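Local atomic coordinates of Blr3880 protein (Bradyrhizobium japonicum, PDB entry 2OOD), a protein that probably catalyses the zinc-dependent hydrolytic deamination of guanine to xanthine and ammonia, a step of purine degradation. Residues Arg122-Leu127 / Phe150-Arg155. Sequence-based numbering, arbitrary orientation.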
loop_
_atom_site.group_PDB
_atom_site.type_symbol
_atom_site.label_atom_id
_atom_site.label_comp_id
_atom_site.label_asym_id
_atom_site.label_seq_id
_atom_site.Cartn_x
_atom_site.Cartn_y
_atom_site.Cartn_z
ATOM N N ARG A 122 -17.834 -6.520 -14.296
ATOM C CA ARG A 122 -16.446 -6.191 -13.984
ATOM C C ARG A 122 -16.196 -6.136 -12.482
ATOM O O ARG A 122 -15.111 -6.481 -12.009
ATOM C CB ARG A 122 -16.080 -4.856 -14.624
ATOM C CG ARG A 122 -16.017 -4.923 -16.127
ATOM C CD ARG A 122 -16.063 -3.549 -16.717
ATOM N NE ARG A 122 -15.883 -3.572 -18.164
ATOM C CZ ARG A 122 -14.758 -3.933 -18.777
ATOM N NH1 ARG A 122 -13.699 -4.311 -18.071
ATOM N NH2 ARG A 122 -14.691 -3.903 -20.104
ATOM N N PHE A 123 -17.209 -5.702 -11.742
ATOM C CA PHE A 123 -17.125 -5.613 -10.294
ATOM C C PHE A 123 -16.889 -7.005 -9.707
ATOM O O PHE A 123 -15.957 -7.207 -8.933
ATOM C CB PHE A 123 -18.429 -5.020 -9.760
ATOM C CG PHE A 123 -18.528 -4.980 -8.265
ATOM C CD1 PHE A 123 -17.783 -4.072 -7.527
ATOM C CD2 PHE A 123 -19.402 -5.829 -7.594
ATOM C CE1 PHE A 123 -17.910 -4.006 -6.139
ATOM C CE2 PHE A 123 -19.536 -5.774 -6.208
ATOM C CZ PHE A 123 -18.788 -4.858 -5.482
ATOM N N LEU A 124 -17.735 -7.962 -10.078
ATOM C CA LEU A 124 -17.614 -9.324 -9.574
ATOM C C LEU A 124 -16.371 -10.050 -10.092
ATOM O O LEU A 124 -15.808 -10.891 -9.391
ATOM C CB LEU A 124 -18.881 -10.124 -9.897
ATOM C CG LEU A 124 -20.120 -9.677 -9.111
ATOM C CD1 LEU A 124 -21.356 -10.367 -9.630
ATOM C CD2 LEU A 124 -19.928 -9.987 -7.642
ATOM N N ASP A 125 -15.938 -9.740 -11.311
ATOM C CA ASP A 125 -14.734 -10.380 -11.843
ATOM C C ASP A 125 -13.528 -9.910 -11.026
ATOM O O ASP A 125 -12.698 -10.713 -10.616
ATOM C CB ASP A 125 -14.503 -10.021 -13.317
ATOM C CG ASP A 125 -15.502 -10.675 -14.254
ATOM O OD1 ASP A 125 -16.281 -11.544 -13.814
ATOM O OD2 ASP A 125 -15.497 -10.316 -15.449
ATOM N N ALA A 126 -13.439 -8.604 -10.789
ATOM C CA ALA A 126 -12.338 -8.043 -10.016
ATOM C C ALA A 126 -12.292 -8.647 -8.616
ATOM O O ALA A 126 -11.216 -8.932 -8.095
ATOM C CB ALA A 126 -12.479 -6.540 -9.928
ATOM N N LEU A 127 -13.460 -8.839 -8.015
ATOM C CA LEU A 127 -13.547 -9.416 -6.684
ATOM C C LEU A 127 -13.057 -10.856 -6.631
ATOM O O LEU A 127 -12.388 -11.255 -5.682
ATOM C CB LEU A 127 -14.987 -9.360 -6.168
ATOM C CG LEU A 127 -15.471 -8.022 -5.611
ATOM C CD1 LEU A 127 -16.910 -8.156 -5.150
ATOM C CD2 LEU A 127 -14.579 -7.599 -4.459
ATOM N N PHE A 150 -27.696 -8.260 -7.880
ATOM C CA PHE A 150 -28.243 -9.465 -7.278
ATOM C C PHE A 150 -28.359 -10.596 -8.292
ATOM O O PHE A 150 -28.069 -11.751 -7.986
ATOM C CB PHE A 150 -29.625 -9.185 -6.690
ATOM C CG PHE A 150 -29.593 -8.605 -5.308
ATOM C CD1 PHE A 150 -28.945 -9.278 -4.274
ATOM C CD2 PHE A 150 -30.250 -7.410 -5.025
ATOM C CE1 PHE A 150 -28.954 -8.772 -2.973
ATOM C CE2 PHE A 150 -30.266 -6.895 -3.727
ATOM C CZ PHE A 150 -29.617 -7.580 -2.700
ATOM N N GLU A 151 -28.784 -10.264 -9.503
ATOM C CA GLU A 151 -28.963 -11.269 -10.534
ATOM C C GLU A 151 -27.675 -11.897 -11.055
ATOM O O GLU A 151 -27.625 -13.110 -11.276
ATOM C CB GLU A 151 -29.813 -10.688 -11.665
ATOM C CG GLU A 151 -31.302 -10.861 -11.388
ATOM C CD GLU A 151 -32.182 -9.856 -12.101
ATOM O OE1 GLU A 151 -31.943 -9.584 -13.299
ATOM O OE2 GLU A 151 -33.130 -9.344 -11.462
ATOM N N GLU A 152 -26.631 -11.093 -11.243
ATOM C CA GLU A 152 -25.359 -11.632 -11.709
ATOM C C GLU A 152 -24.726 -12.420 -10.566
ATOM O O GLU A 152 -23.930 -13.326 -10.791
ATOM C CB GLU A 152 -24.427 -10.505 -12.153
ATOM C CG GLU A 152 -23.041 -10.970 -12.556
ATOM C CD GLU A 152 -23.064 -11.996 -13.677
ATOM O OE1 GLU A 152 -24.142 -12.213 -14.263
ATOM O OE2 GLU A 152 -22.005 -12.584 -13.981
ATOM N N ALA A 153 -25.090 -12.071 -9.337
ATOM C CA ALA A 153 -24.563 -12.762 -8.172
ATOM C C ALA A 153 -25.195 -14.143 -8.127
ATOM O O ALA A 153 -24.575 -15.110 -7.688
ATOM C CB ALA A 153 -24.882 -11.985 -6.894
ATOM N N SER A 154 -26.435 -14.230 -8.588
ATOM C CA SER A 154 -27.147 -15.501 -8.613
ATOM C C SER A 154 -26.539 -16.479 -9.619
ATOM O O SER A 154 -26.364 -17.659 -9.312
ATOM C CB SER A 154 -28.618 -15.274 -8.954
ATOM O OG SER A 154 -29.252 -14.546 -7.924
ATOM N N ARG A 155 -26.219 -15.993 -10.817
ATOM C CA ARG A 155 -25.637 -16.847 -11.846
ATOM C C ARG A 155 -24.341 -17.489 -11.367
ATOM O O ARG A 155 -24.020 -18.627 -11.748
ATOM C CB ARG A 155 -25.371 -16.043 -13.121
ATOM C CG ARG A 155 -26.606 -15.372 -13.691
ATOM C CD ARG A 155 -26.278 -14.595 -14.943
ATOM N NE ARG A 155 -27.403 -13.758 -15.328
ATOM C CZ ARG A 155 -27.541 -12.478 -14.992
ATOM N NH1 ARG A 155 -26.612 -11.879 -14.267
ATOM N NH2 ARG A 155 -28.620 -11.801 -15.367
#
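Leu124 crosses the groove between two helices and sets one methyl, CD1, against the aliphatic part of Glu152. CD1 lies 3.4 Å from Glu152 CG and 4.0 Å from Glu152 CB, so the acidic side chain meets the leucine with its methylene groups while its carboxylate serves another purpose. The two side chains run past each other in opposite directions. With CG anti to its own carbonyl carbon (chi1 -69°) and CD1 continuing the chain outward, Leu124 is extended. The same methyl, Leu124 CD1, also comes within 4.1 Å of the backbone N of Ala153. Ala153 adds a small patch beside it; its CA and that of Leu124 are the nearest pair across the two segments, at 7.9 Å, and at this backbone separation the contact is made by the end of the leucine side chain.

In the TIM-barrel fold of the amidohydrolases such contacts join neighbouring helices of the outer layer: helices 113-129 and 143-156 are consecutive in the chain, separated by the barrel strand 132-138. Met158 covers Leu124 further, and Ala153 rests on Asn199 of strand 199-205.

Polar groups line the border of this apolar touch. Glu152 departs anti to its backbone N (chi1 176°) and then bends at chi2 (57°), which carries its carboxylate away from the leucine methyl to a salt bridge with Arg156. Asp125, on the other helix, pairs with the same arginine and with Lys121. Because Asp125 OD1 and Glu152 OE2 stand 5.8 Å apart, their like charges would probably repel, and the shared guanidinium of Arg156 probably offsets this while linking the two helices electrostatically.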